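Local coordinates for protein lactate dehydrogenase, adjacent gene encodes predicted malate dehydrogenase (Cryptosporidium parvum, PDB 4ND2) that probably interconverts (S)-lactate and pyruvate with NAD(+)/NADH as cofactor, as a member of the lactate/malate dehydrogenase superfamily, at residues V126-F131 with G269-V274; Q160-N165 with S196-Q201; P183-V188 with P293-L298. One frame throughout, in Å; residues are numbered along the deposited sequence.

Contact 1 of 3, residues V126-F131 with G269-V274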
ATOM      1  N   VAL A 126      11.661 -24.355 -21.856  1.00 22.92           N
ATOM      2  CA  VAL A 126      11.880 -25.801 -21.901  1.00 23.16           C
ATOM      3  C   VAL A 126      11.691 -26.426 -20.516  1.00 22.89           C
ATOM      4  O   VAL A 126      11.143 -27.521 -20.401  1.00 23.02           O
ATOM      5  CB  VAL A 126      13.277 -26.148 -22.464  1.00 23.52           C
ATOM      6  CG1 VAL A 126      13.472 -27.657 -22.537  1.00 23.63           C
ATOM      7  CG2 VAL A 126      13.453 -25.522 -23.841  1.00 24.03           C
ATOM      8  N   MET A 127      12.127 -25.724 -19.472  1.00 22.97           N
ATOM      9  CA  MET A 127      11.934 -26.198 -18.098  1.00 22.99           C
ATOM     10  C   MET A 127      10.450 -26.278 -17.733  1.00 22.85           C
ATOM     11  O   MET A 127      10.028 -27.231 -17.079  1.00 23.07           O
ATOM     12  CB  MET A 127      12.678 -25.310 -17.096  1.00 23.05           C
ATOM     13  CG  MET A 127      14.200 -25.415 -17.140  1.00 23.43           C
ATOM     14  SD  MET A 127      14.881 -27.048 -16.754  1.00 23.59           S
ATOM     15  CE  MET A 127      15.001 -27.781 -18.385  1.00 23.88           C
ATOM     16  N   VAL A 128       9.665 -25.290 -18.163  1.00 22.57           N
ATOM     17  CA  VAL A 128       8.217 -25.288 -17.920  1.00 22.45           C
ATOM     18  C   VAL A 128       7.567 -26.515 -18.555  1.00 22.42           C
ATOM     19  O   VAL A 128       6.786 -27.217 -17.913  1.00 21.70           O
ATOM     20  CB  VAL A 128       7.527 -24.024 -18.485  1.00 22.54           C
ATOM     21  CG1 VAL A 128       6.009 -24.135 -18.369  1.00 22.81           C
ATOM     22  CG2 VAL A 128       8.013 -22.775 -17.768  1.00 22.61           C
ATOM     23  N   SER A 129       7.891 -26.746 -19.827  1.00 22.89           N
ATOM     24  CA  SER A 129       7.368 -27.884 -20.579  1.00 23.49           C
ATOM     25  C   SER A 129       7.772 -29.200 -19.921  1.00 23.43           C
ATOM     26  O   SER A 129       6.953 -30.106 -19.768  1.00 23.69           O
ATOM     27  CB  SER A 129       7.887 -27.847 -22.018  1.00 23.82           C
ATOM     28  OG  SER A 129       7.296 -28.869 -22.797  1.00 24.94           O
ATOM     29  N   HIS A 130       9.039 -29.289 -19.530  1.00 23.92           N
ATOM     30  CA  HIS A 130       9.554 -30.464 -18.841  1.00 24.28           C
ATOM     31  C   HIS A 130       8.796 -30.729 -17.543  1.00 24.32           C
ATOM     32  O   HIS A 130       8.387 -31.861 -17.287  1.00 24.36           O
ATOM     33  CB  HIS A 130      11.049 -30.310 -18.556  1.00 24.65           C
ATOM     34  CG  HIS A 130      11.669 -31.526 -17.944  1.00 25.14           C
ATOM     35  ND1 HIS A 130      11.777 -32.723 -18.619  1.00 25.69           N
ATOM     36  CD2 HIS A 130      12.203 -31.734 -16.718  1.00 25.38           C
ATOM     37  CE1 HIS A 130      12.355 -33.616 -17.836  1.00 25.82           C
ATOM     38  NE2 HIS A 130      12.624 -33.042 -16.676  1.00 25.81           N
ATOM     39  N   PHE A 131       8.599 -29.690 -16.731  1.00 24.41           N
ATOM     40  CA  PHE A 131       7.887 -29.849 -15.461  1.00 24.11           C
ATOM     41  C   PHE A 131       6.448 -30.319 -15.651  1.00 24.83           C
ATOM     42  O   PHE A 131       5.972 -31.177 -14.906  1.00 24.80           O
ATOM     43  CB  PHE A 131       7.883 -28.561 -14.638  1.00 23.77           C
ATOM     44  CG  PHE A 131       7.236 -28.726 -13.294  1.00 23.37           C
ATOM     45  CD1 PHE A 131       7.980 -29.143 -12.199  1.00 23.27           C
ATOM     46  CD2 PHE A 131       5.874 -28.515 -13.134  1.00 23.00           C
ATOM     47  CE1 PHE A 131       7.381 -29.320 -10.965  1.00 23.09           C
ATOM     48  CE2 PHE A 131       5.269 -28.692 -11.903  1.00 23.10           C
ATOM     49  CZ  PHE A 131       6.025 -29.095 -10.815  1.00 23.24           C
ATOM     50  N   GLY A 269       0.280 -26.559 -29.709  1.00 35.14           N
ATOM     51  CA  GLY A 269       0.613 -27.158 -28.414  1.00 33.51           C
ATOM     52  C   GLY A 269       2.083 -27.017 -28.075  1.00 32.10           C
ATOM     53  O   GLY A 269       2.848 -27.974 -28.186  1.00 32.29           O
ATOM     54  N   ILE A 270       2.472 -25.815 -27.661  1.00 30.37           N
ATOM     55  CA  ILE A 270       3.847 -25.534 -27.255  1.00 28.97           C
ATOM     56  C   ILE A 270       3.866 -24.491 -26.137  1.00 27.64           C
ATOM     57  O   ILE A 270       3.071 -23.548 -26.144  1.00 26.78           O
ATOM     58  CB  ILE A 270       4.701 -25.044 -28.448  1.00 29.21           C
ATOM     59  CG1 ILE A 270       6.178 -24.932 -28.049  1.00 29.37           C
ATOM     60  CG2 ILE A 270       4.189 -23.711 -28.985  1.00 29.24           C
ATOM     61  CD1 ILE A 270       7.092 -24.534 -29.188  1.00 29.45           C
ATOM     62  N   TYR A 271       4.770 -24.674 -25.175  1.00 26.06           N
ATOM     63  CA  TYR A 271       5.004 -23.669 -24.140  1.00 25.27           C
ATOM     64  C   TYR A 271       5.901 -22.561 -24.685  1.00 24.98           C
ATOM     65  O   TYR A 271       7.056 -22.807 -25.034  1.00 25.16           O
ATOM     66  CB  TYR A 271       5.642 -24.292 -22.891  1.00 24.86           C
ATOM     67  CG  TYR A 271       4.640 -24.783 -21.875  1.00 24.48           C
ATOM     68  CD1 TYR A 271       4.368 -26.140 -21.731  1.00 24.23           C
ATOM     69  CD2 TYR A 271       3.961 -23.886 -21.056  1.00 24.18           C
ATOM     70  CE1 TYR A 271       3.448 -26.590 -20.798  1.00 24.19           C
ATOM     71  CE2 TYR A 271       3.038 -24.324 -20.124  1.00 23.99           C
ATOM     72  CZ  TYR A 271       2.786 -25.676 -19.994  1.00 24.06           C
ATOM     73  OH  TYR A 271       1.871 -26.116 -19.069  1.00 23.99           O
ATOM     74  N   MET A 272       5.361 -21.347 -24.768  1.00 24.60           N
ATOM     75  CA  MET A 272       6.142 -20.179 -25.170  1.00 24.25           C
ATOM     76  C   MET A 272       5.526 -18.892 -24.622  1.00 23.19           C
ATOM     77  O   MET A 272       4.381 -18.884 -24.170  1.00 22.65           O
ATOM     78  CB  MET A 272       6.250 -20.099 -26.695  1.00 25.14           C
ATOM     79  CG  MET A 272       4.948 -19.775 -27.411  1.00 25.71           C
ATOM     80  SD  MET A 272       5.184 -19.536 -29.182  1.00 27.16           S
ATOM     81  CE  MET A 272       3.541 -19.027 -29.672  1.00 26.83           C
ATOM     82  N   GLY A 273       6.293 -17.809 -24.678  1.00 22.58           N
ATOM     83  CA  GLY A 273       5.834 -16.510 -24.202  1.00 22.34           C
ATOM     84  C   GLY A 273       4.674 -15.961 -25.014  1.00 22.17           C
ATOM     85  O   GLY A 273       4.806 -15.730 -26.215  1.00 21.72           O
ATOM     86  N   VAL A 274       3.537 -15.762 -24.349  1.00 22.12           N
ATOM     87  CA  VAL A 274       2.348 -15.169 -24.964  1.00 22.19           C
ATOM     88  C   VAL A 274       1.595 -14.331 -23.933  1.00 22.29           C
ATOM     89  O   VAL A 274       1.760 -14.550 -22.731  1.00 21.98           O
ATOM     90  CB  VAL A 274       1.381 -16.245 -25.507  1.00 22.35           C
ATOM     91  CG1 VAL A 274       1.972 -16.936 -26.727  1.00 22.52           C
ATOM     92  CG2 VAL A 274       1.027 -17.265 -24.428  1.00 22.55           C
TER
HETATM   93  O   HOH W   1       5.939 -27.314 -25.072  1.00 33.41           O
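The hydroxyl of Y271, on the strand that packs against V128 and S129, has one proton to give and two carbonyl acceptors, V142 O and H139 O. Both carbonyls come from the chain after helix 124-135, V142 opening strand 142-144, and together they hold the buried hydroxyl and restrain the swing of the ring.

The face of that ring receives V128. Methyl CG1 of V128 sits 3.6 Å from the centroid of the Y271 ring, 22° off the ring normal, in a CH-pi contact. It is displaced toward the rim on the CD2 side, with V128 CG1 to Y271 CD2 at 3.4 Å. CG1 lies anti to the backbone N of V128 (chi1 173°), which turns this methyl to the tyrosine. The two side chains cross at about a right angle.

S129 stands on the same side of the ring as V128 but farther out, by CD1. It meets the ring through its backbone and CB. S129 CA lies 3.7 Å from Y271 CD1, an oblique approach.

One water joins the polar groups beside the ring. It donates to S129 OG at 3.1 Å and accepts from Y271 N at 2.9 Å. The helix side chain and the strand backbone are thus bridged without meeting directly. Elsewhere V128 touches C119 of the parallel sheet, and the Y271 ring meets that of F260 on the adjacent strand.

The contact joins a helix of the NAD-binding Rossmann domain to an antiparallel strand of the C-terminal domain, which starts at a G1 beta bulge of G269 and I270. This is the two-domain build of the lactate/malate dehydrogenase fold.

Contact 2 of 3, residues Q160-N165 with S196-Q201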
ATOM      1  N   GLN A 160      12.091   5.345 -20.610  1.00 22.11           N
ATOM      2  CA  GLN A 160      13.302   6.128 -20.362  1.00 22.79           C
ATOM      3  C   GLN A 160      13.665   7.022 -21.550  1.00 22.79           C
ATOM      4  O   GLN A 160      14.207   8.112 -21.360  1.00 22.40           O
ATOM      5  CB  GLN A 160      14.476   5.216 -19.984  1.00 23.92           C
ATOM      6  CG  GLN A 160      14.384   4.707 -18.550  1.00 25.12           C
ATOM      7  CD  GLN A 160      15.447   3.683 -18.188  1.00 26.15           C
ATOM      8  OE1 GLN A 160      15.883   2.890 -19.024  1.00 27.64           O
ATOM      9  NE2 GLN A 160      15.855   3.683 -16.925  1.00 26.51           N
ATOM     10  N   HIS A 161      13.367   6.570 -22.768  1.00 22.76           N
ATOM     11  CA  HIS A 161      13.576   7.408 -23.947  1.00 23.10           C
ATOM     12  C   HIS A 161      12.673   8.643 -23.902  1.00 22.85           C
ATOM     13  O   HIS A 161      13.154   9.767 -24.016  1.00 22.66           O
ATOM     14  CB  HIS A 161      13.329   6.635 -25.248  1.00 23.47           C
ATOM     15  CG  HIS A 161      13.348   7.506 -26.465  1.00 23.88           C
ATOM     16  ND1 HIS A 161      14.517   7.903 -27.077  1.00 24.24           N
ATOM     17  CD2 HIS A 161      12.343   8.092 -27.157  1.00 23.98           C
ATOM     18  CE1 HIS A 161      14.230   8.686 -28.102  1.00 24.25           C
ATOM     19  NE2 HIS A 161      12.918   8.817 -28.173  1.00 24.24           N
ATOM     20  N   PHE A 162      11.372   8.424 -23.724  1.00 22.84           N
ATOM     21  CA  PHE A 162      10.389   9.514 -23.737  1.00 22.90           C
ATOM     22  C   PHE A 162      10.322  10.318 -22.435  1.00 23.00           C
ATOM     23  O   PHE A 162       9.714  11.386 -22.402  1.00 22.85           O
ATOM     24  CB  PHE A 162       8.997   8.974 -24.075  1.00 22.96           C
ATOM     25  CG  PHE A 162       8.865   8.485 -25.489  1.00 23.15           C
ATOM     26  CD1 PHE A 162       8.816   9.387 -26.544  1.00 23.26           C
ATOM     27  CD2 PHE A 162       8.787   7.127 -25.769  1.00 23.00           C
ATOM     28  CE1 PHE A 162       8.694   8.940 -27.851  1.00 23.38           C
ATOM     29  CE2 PHE A 162       8.662   6.676 -27.071  1.00 23.31           C
ATOM     30  CZ  PHE A 162       8.616   7.585 -28.116  1.00 23.14           C
ATOM     31  N   GLY A 163      10.935   9.805 -21.368  1.00 23.10           N
ATOM     32  CA  GLY A 163      10.909  10.470 -20.065  1.00 22.92           C
ATOM     33  C   GLY A 163       9.528  10.469 -19.431  1.00 22.62           C
ATOM     34  O   GLY A 163       9.094  11.480 -18.883  1.00 23.08           O
ATOM     35  N   VAL A 164       8.848   9.326 -19.502  1.00 22.20           N
ATOM     36  CA  VAL A 164       7.499   9.171 -18.956  1.00 21.64           C
ATOM     37  C   VAL A 164       7.409   7.977 -18.003  1.00 21.17           C
ATOM     38  O   VAL A 164       8.284   7.111 -17.983  1.00 20.61           O
ATOM     39  CB  VAL A 164       6.438   8.988 -20.067  1.00 21.94           C
ATOM     40  CG1 VAL A 164       6.411  10.203 -20.984  1.00 22.18           C
ATOM     41  CG2 VAL A 164       6.682   7.714 -20.869  1.00 22.08           C
ATOM     42  N   ASN A 165       6.332   7.945 -17.226  1.00 20.53           N
ATOM     43  CA  ASN A 165       6.029   6.825 -16.340  1.00 20.11           C
ATOM     44  C   ASN A 165       5.902   5.528 -17.143  1.00 19.89           C
ATOM     45  O   ASN A 165       5.067   5.430 -18.044  1.00 19.33           O
ATOM     46  CB  ASN A 165       4.727   7.116 -15.587  1.00 19.98           C
ATOM     47  CG  ASN A 165       4.346   6.023 -14.609  1.00 20.03           C
ATOM     48  OD1 ASN A 165       5.095   5.073 -14.383  1.00 19.83           O
ATOM     49  ND2 ASN A 165       3.165   6.156 -14.019  1.00 20.17           N
ATOM     50  N   SER A 196       4.756   4.697 -34.446  1.00 25.51           N
ATOM     51  CA  SER A 196       4.680   5.298 -35.782  1.00 26.55           C
ATOM     52  C   SER A 196       4.404   6.802 -35.723  1.00 26.92           C
ATOM     53  O   SER A 196       4.950   7.563 -36.523  1.00 27.27           O
ATOM     54  CB  SER A 196       3.615   4.601 -36.635  1.00 26.76           C
ATOM     55  OG  SER A 196       2.329   4.707 -36.051  1.00 27.49           O
ATOM     56  N   SER A 197       3.569   7.227 -34.773  1.00 27.01           N
ATOM     57  CA  SER A 197       3.270   8.651 -34.591  1.00 26.82           C
ATOM     58  C   SER A 197       4.476   9.407 -34.052  1.00 26.28           C
ATOM     59  O   SER A 197       4.785  10.501 -34.524  1.00 26.11           O
ATOM     60  CB  SER A 197       2.077   8.857 -33.651  1.00 27.31           C
ATOM     61  OG  SER A 197       0.879   8.386 -34.241  1.00 28.39           O
ATOM     62  N   PHE A 198       5.154   8.827 -33.063  1.00 25.43           N
ATOM     63  CA  PHE A 198       6.347   9.448 -32.489  1.00 25.20           C
ATOM     64  C   PHE A 198       7.466   9.600 -33.523  1.00 25.24           C
ATOM     65  O   PHE A 198       8.237  10.559 -33.466  1.00 25.25           O
ATOM     66  CB  PHE A 198       6.850   8.653 -31.276  1.00 25.07           C
ATOM     67  CG  PHE A 198       5.974   8.782 -30.057  1.00 24.62           C
ATOM     68  CD1 PHE A 198       5.270   7.691 -29.568  1.00 24.53           C
ATOM     69  CD2 PHE A 198       5.857  10.000 -29.396  1.00 24.50           C
ATOM     70  CE1 PHE A 198       4.470   7.807 -28.443  1.00 24.23           C
ATOM     71  CE2 PHE A 198       5.054  10.123 -28.272  1.00 24.54           C
ATOM     72  CZ  PHE A 198       4.360   9.025 -27.795  1.00 24.28           C
ATOM     73  N   ILE A 199       7.556   8.654 -34.457  1.00 25.76           N
ATOM     74  CA  ILE A 199       8.518   8.749 -35.563  1.00 26.36           C
ATOM     75  C   ILE A 199       8.190   9.949 -36.456  1.00 26.82           C
ATOM     76  O   ILE A 199       9.072  10.744 -36.770  1.00 26.92           O
ATOM     77  CB  ILE A 199       8.573   7.448 -36.399  1.00 26.13           C
ATOM     78  CG1 ILE A 199       9.197   6.320 -35.571  1.00 26.16           C
ATOM     79  CG2 ILE A 199       9.382   7.655 -37.679  1.00 26.07           C
ATOM     80  CD1 ILE A 199       8.949   4.933 -36.123  1.00 26.28           C
ATOM     81  N   LYS A 200       6.924  10.084 -36.842  1.00 28.04           N
ATOM     82  CA  LYS A 200       6.473  11.221 -37.659  1.00 29.30           C
ATOM     83  C   LYS A 200       6.687  12.566 -36.964  1.00 29.60           C
ATOM     84  O   LYS A 200       6.987  13.562 -37.617  1.00 29.47           O
ATOM     85  CB  LYS A 200       4.993  11.076 -38.021  1.00 29.95           C
ATOM     86  CG  LYS A 200       4.694   9.917 -38.955  1.00 31.18           C
ATOM     87  CD  LYS A 200       3.205   9.614 -39.005  1.00 32.24           C
ATOM     88  CE  LYS A 200       2.933   8.305 -39.724  1.00 33.16           C
ATOM     89  NZ  LYS A 200       1.510   7.889 -39.592  1.00 34.09           N
ATOM     90  N   GLN A 201       6.532  12.590 -35.641  1.00 29.89           N
ATOM     91  CA  GLN A 201       6.706  13.817 -34.860  1.00 29.92           C
ATOM     92  C   GLN A 201       8.174  14.135 -34.577  1.00 29.00           C
ATOM     93  O   GLN A 201       8.490  15.213 -34.069  1.00 29.17           O
ATOM     94  CB  GLN A 201       5.936  13.715 -33.539  1.00 31.47           C
ATOM     95  CG  GLN A 201       4.429  13.559 -33.704  1.00 32.59           C
ATOM     96  CD  GLN A 201       3.753  13.047 -32.443  1.00 34.01           C
ATOM     97  OE1 GLN A 201       4.214  13.307 -31.332  1.00 34.92           O
ATOM     98  NE2 GLN A 201       2.656  12.314 -32.609  1.00 34.58           N
TER
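F162 and F198 make the contact by aromatic packing. Their ring centroids are 4.2 Å apart and the planes are inclined at 42°, so the pair is neither a parallel stack nor a T-shape. The far end of F162, atoms CE1 and CZ, lies over one face of the F198 ring. F162 CE1 comes within 3.4 Å of F198 CD2, toward the rim. F162 CZ stands 3.5 Å from F198 CG, nearer the root of that ring. F162 has CG anti to its own carbonyl carbon (chi1 -68°), which sends the ring toward helix 195-200.

A second ring meets F162 from within its own helix. H161 places CD2 over the centre of one F162 face, 3.6 Å above the plane. A hydrogen bond from H161 NE2 to the backbone O of L203 holds this imidazole.

Aliphatic side chains add to the packing. V190 and I204 each touch both phenylalanines.

The main chain turns at G163, where positive phi (68°) takes it out of helix 147-162. The arrangement is hydrophobic packing between the end of that helix and the short helix 195-200, within the alpha/beta C-terminal domain of the lactate/malate dehydrogenase fold.

Contact 3 of 3, residues P183-V188 with P293-L298. Unlike the reference sequence in segment 183-188: A184 (reference Val).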
ATOM      1  N   PRO A 183      10.343  -8.618 -28.960  1.00 21.58           N
ATOM      2  CA  PRO A 183       9.675  -7.399 -28.510  1.00 21.92           C
ATOM      3  C   PRO A 183       8.850  -6.816 -29.656  1.00 22.29           C
ATOM      4  O   PRO A 183       9.413  -6.344 -30.643  1.00 22.14           O
ATOM      5  CB  PRO A 183      10.837  -6.473 -28.117  1.00 21.75           C
ATOM      6  CG  PRO A 183      12.024  -7.366 -27.971  1.00 21.62           C
ATOM      7  CD  PRO A 183      11.807  -8.462 -28.963  1.00 21.74           C
ATOM      8  N   ALA A 184       7.529  -6.882 -29.527  1.00 22.79           N
ATOM      9  CA  ALA A 184       6.621  -6.522 -30.615  1.00 23.34           C
ATOM     10  C   ALA A 184       6.438  -5.010 -30.709  1.00 23.51           C
ATOM     11  O   ALA A 184       5.534  -4.444 -30.099  1.00 23.09           O
ATOM     12  CB  ALA A 184       5.279  -7.212 -30.424  1.00 23.42           C
ATOM     13  N   THR A 185       7.294  -4.358 -31.492  1.00 24.00           N
ATOM     14  CA  THR A 185       7.251  -2.901 -31.625  1.00 24.75           C
ATOM     15  C   THR A 185       5.935  -2.392 -32.220  1.00 25.36           C
ATOM     16  O   THR A 185       5.534  -1.267 -31.936  1.00 25.08           O
ATOM     17  CB  THR A 185       8.407  -2.361 -32.492  1.00 24.94           C
ATOM     18  OG1 THR A 185       8.373  -2.982 -33.780  1.00 24.81           O
ATOM     19  CG2 THR A 185       9.755  -2.619 -31.832  1.00 25.10           C
ATOM     20  N   SER A 186       5.268  -3.213 -33.029  1.00 26.20           N
ATOM     21  CA  SER A 186       4.059  -2.779 -33.739  1.00 27.44           C
ATOM     22  C   SER A 186       2.894  -2.425 -32.810  1.00 28.16           C
ATOM     23  O   SER A 186       2.083  -1.557 -33.140  1.00 29.73           O
ATOM     24  CB  SER A 186       3.608  -3.844 -34.745  1.00 27.35           C
ATOM     25  OG  SER A 186       3.084  -4.985 -34.088  1.00 27.51           O
ATOM     26  N   SER A 187       2.814  -3.093 -31.662  1.00 28.13           N
ATOM     27  CA  SER A 187       1.727  -2.875 -30.707  1.00 27.93           C
ATOM     28  C   SER A 187       2.159  -2.080 -29.469  1.00 26.81           C
ATOM     29  O   SER A 187       1.462  -2.083 -28.456  1.00 27.12           O
ATOM     30  CB  SER A 187       1.141  -4.219 -30.279  1.00 28.32           C
ATOM     31  OG  SER A 187       2.135  -5.031 -29.682  1.00 29.40           O
ATOM     32  N   VAL A 188       3.302  -1.404 -29.549  1.00 25.43           N
ATOM     33  CA  VAL A 188       3.734  -0.509 -28.482  1.00 24.78           C
ATOM     34  C   VAL A 188       2.892   0.768 -28.518  1.00 24.48           C
ATOM     35  O   VAL A 188       2.603   1.297 -29.592  1.00 23.59           O
ATOM     36  CB  VAL A 188       5.230  -0.144 -28.618  1.00 24.60           C
ATOM     37  CG1 VAL A 188       5.608   1.003 -27.691  1.00 24.67           C
ATOM     38  CG2 VAL A 188       6.099  -1.363 -28.337  1.00 24.57           C
ATOM     39  N   PRO A 293       4.010  -9.103 -40.696  1.00 28.45           N
ATOM     40  CA  PRO A 293       4.676 -10.251 -41.315  1.00 28.12           C
ATOM     41  C   PRO A 293       6.094 -10.482 -40.779  1.00 27.76           C
ATOM     42  O   PRO A 293       6.473 -11.625 -40.527  1.00 27.84           O
ATOM     43  CB  PRO A 293       4.702  -9.879 -42.802  1.00 28.27           C
ATOM     44  CG  PRO A 293       3.515  -9.003 -42.981  1.00 28.47           C
ATOM     45  CD  PRO A 293       3.387  -8.220 -41.702  1.00 28.48           C
ATOM     46  N   LEU A 294       6.854  -9.404 -40.597  1.00 27.63           N
ATOM     47  CA  LEU A 294       8.195  -9.495 -40.016  1.00 27.87           C
ATOM     48  C   LEU A 294       8.159 -10.102 -38.611  1.00 27.37           C
ATOM     49  O   LEU A 294       8.944 -10.995 -38.299  1.00 27.06           O
ATOM     50  CB  LEU A 294       8.864  -8.116 -39.977  1.00 28.34           C
ATOM     51  CG  LEU A 294      10.257  -8.035 -39.336  1.00 29.15           C
ATOM     52  CD1 LEU A 294      11.213  -9.042 -39.962  1.00 29.58           C
ATOM     53  CD2 LEU A 294      10.817  -6.624 -39.445  1.00 29.59           C
ATOM     54  N   GLU A 295       7.243  -9.617 -37.776  1.00 26.87           N
ATOM     55  CA  GLU A 295       7.101 -10.119 -36.405  1.00 26.53           C
ATOM     56  C   GLU A 295       6.660 -11.584 -36.371  1.00 26.67           C
ATOM     57  O   GLU A 295       7.117 -12.351 -35.524  1.00 25.81           O
ATOM     58  CB  GLU A 295       6.140  -9.232 -35.601  1.00 26.10           C
ATOM     59  CG  GLU A 295       6.738  -7.872 -35.260  1.00 25.69           C
ATOM     60  CD  GLU A 295       5.731  -6.863 -34.729  1.00 25.48           C
ATOM     61  OE1 GLU A 295       4.509  -7.060 -34.904  1.00 25.13           O
ATOM     62  OE2 GLU A 295       6.172  -5.854 -34.142  1.00 25.16           O
ATOM     63  N   GLN A 296       5.785 -11.968 -37.298  1.00 27.30           N
ATOM     64  CA  GLN A 296       5.369 -13.368 -37.434  1.00 27.88           C
ATOM     65  C   GLN A 296       6.549 -14.273 -37.796  1.00 27.64           C
ATOM     66  O   GLN A 296       6.641 -15.400 -37.305  1.00 27.33           O
ATOM     67  CB  GLN A 296       4.266 -13.509 -38.488  1.00 28.79           C
ATOM     68  CG  GLN A 296       2.938 -12.885 -38.087  1.00 29.77           C
ATOM     69  CD  GLN A 296       1.979 -12.761 -39.259  1.00 30.88           C
ATOM     70  OE1 GLN A 296       1.709 -13.738 -39.955  1.00 31.56           O
ATOM     71  NE2 GLN A 296       1.461 -11.556 -39.483  1.00 31.44           N
ATOM     72  N   LYS A 297       7.444 -13.775 -38.648  1.00 27.54           N
ATOM     73  CA  LYS A 297       8.643 -14.519 -39.038  1.00 27.87           C
ATOM     74  C   LYS A 297       9.622 -14.643 -37.870  1.00 27.17           C
ATOM     75  O   LYS A 297      10.196 -15.709 -37.643  1.00 26.61           O
ATOM     76  CB  LYS A 297       9.333 -13.850 -40.231  1.00 28.65           C
ATOM     77  CG  LYS A 297      10.568 -14.590 -40.727  1.00 29.80           C
ATOM     78  CD  LYS A 297      11.165 -13.929 -41.957  1.00 30.91           C
ATOM     79  CE  LYS A 297      12.363 -14.711 -42.473  1.00 31.75           C
ATOM     80  NZ  LYS A 297      12.789 -14.261 -43.828  1.00 32.45           N
ATOM     81  N   LEU A 298       9.819 -13.550 -37.140  1.00 26.35           N
ATOM     82  CA  LEU A 298      10.679 -13.569 -35.957  1.00 26.19           C
ATOM     83  C   LEU A 298      10.131 -14.514 -34.884  1.00 25.99           C
ATOM     84  O   LEU A 298      10.899 -15.223 -34.237  1.00 25.89           O
ATOM     85  CB  LEU A 298      10.862 -12.158 -35.395  1.00 26.08           C
ATOM     86  CG  LEU A 298      11.650 -11.195 -36.291  1.00 26.09           C
ATOM     87  CD1 LEU A 298      11.491  -9.766 -35.805  1.00 26.16           C
ATOM     88  CD2 LEU A 298      13.122 -11.573 -36.363  1.00 26.20           C
TER
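E295 points its carboxylate end-on at S186, and both oxygens are engaged by that one residue. S186 OG donates to E295 OE1 at 2.6 Å. S186 N donates to E295 OE2 at 3.0 Å, with an N-H...O angle of 158°. Each oxygen uses its syn lone pair, so both bonds come in from the side where the two oxygens face each other. Together they fix the rotation of the carboxylate. The serine hydroxyl is placed for this by a chi1 of 71°, which sets OG between the backbone N and the carbonyl carbon. Beyond CG the glutamate chain is extended, and that gives it the length to cross from the helix to the loop.

The pairing joins the first turn of the long C-terminal helix 293-314 to the loop between strands 182-183 and 189-190. Both belong to the alpha/beta C-terminal domain of the lactate/malate dehydrogenase fold. The loop bends in an inverse gamma turn centred on A184. E295 OE1 also accepts from T292 N, just before the helix, so the carboxylate links the helix start to the loop.

T185 and A184 lie beside OE2 in looser contact. T185 OG1 is 3.6 Å from E295 OE2, the two side chains running at a slant to each other. The threonine hydroxyl has its hydrogen bond elsewhere, to a bound glycerol that probably came from the crystallisation liquor. T185 also packs on F154 of helix 147-162 and on I209 and V213 of helix 206-227.

Overall arrangement
Contact 1 is the closest of the three to the cofactor: the side chain of V128 lies about 8 Å from the bound 3-acetylpyridine adenine dinucleotide and about 12 Å from pyruvate. It alone spans the two domains. Contacts 2 and 3 lie within the C-terminal domain, away from the annotated sites. Their centres are 18 Å apart and their nearest atoms about 6 Å. Contact 3 is 21 Å from contact 1 between centres, and contact 2 is 34 Å from it. Helix 147-162 relates contacts 2 and 3: its end carries F162, and its F154 packs on T185. Helix 293-314 relates contacts 3 and 1, since it also touches V126, I270 and M272.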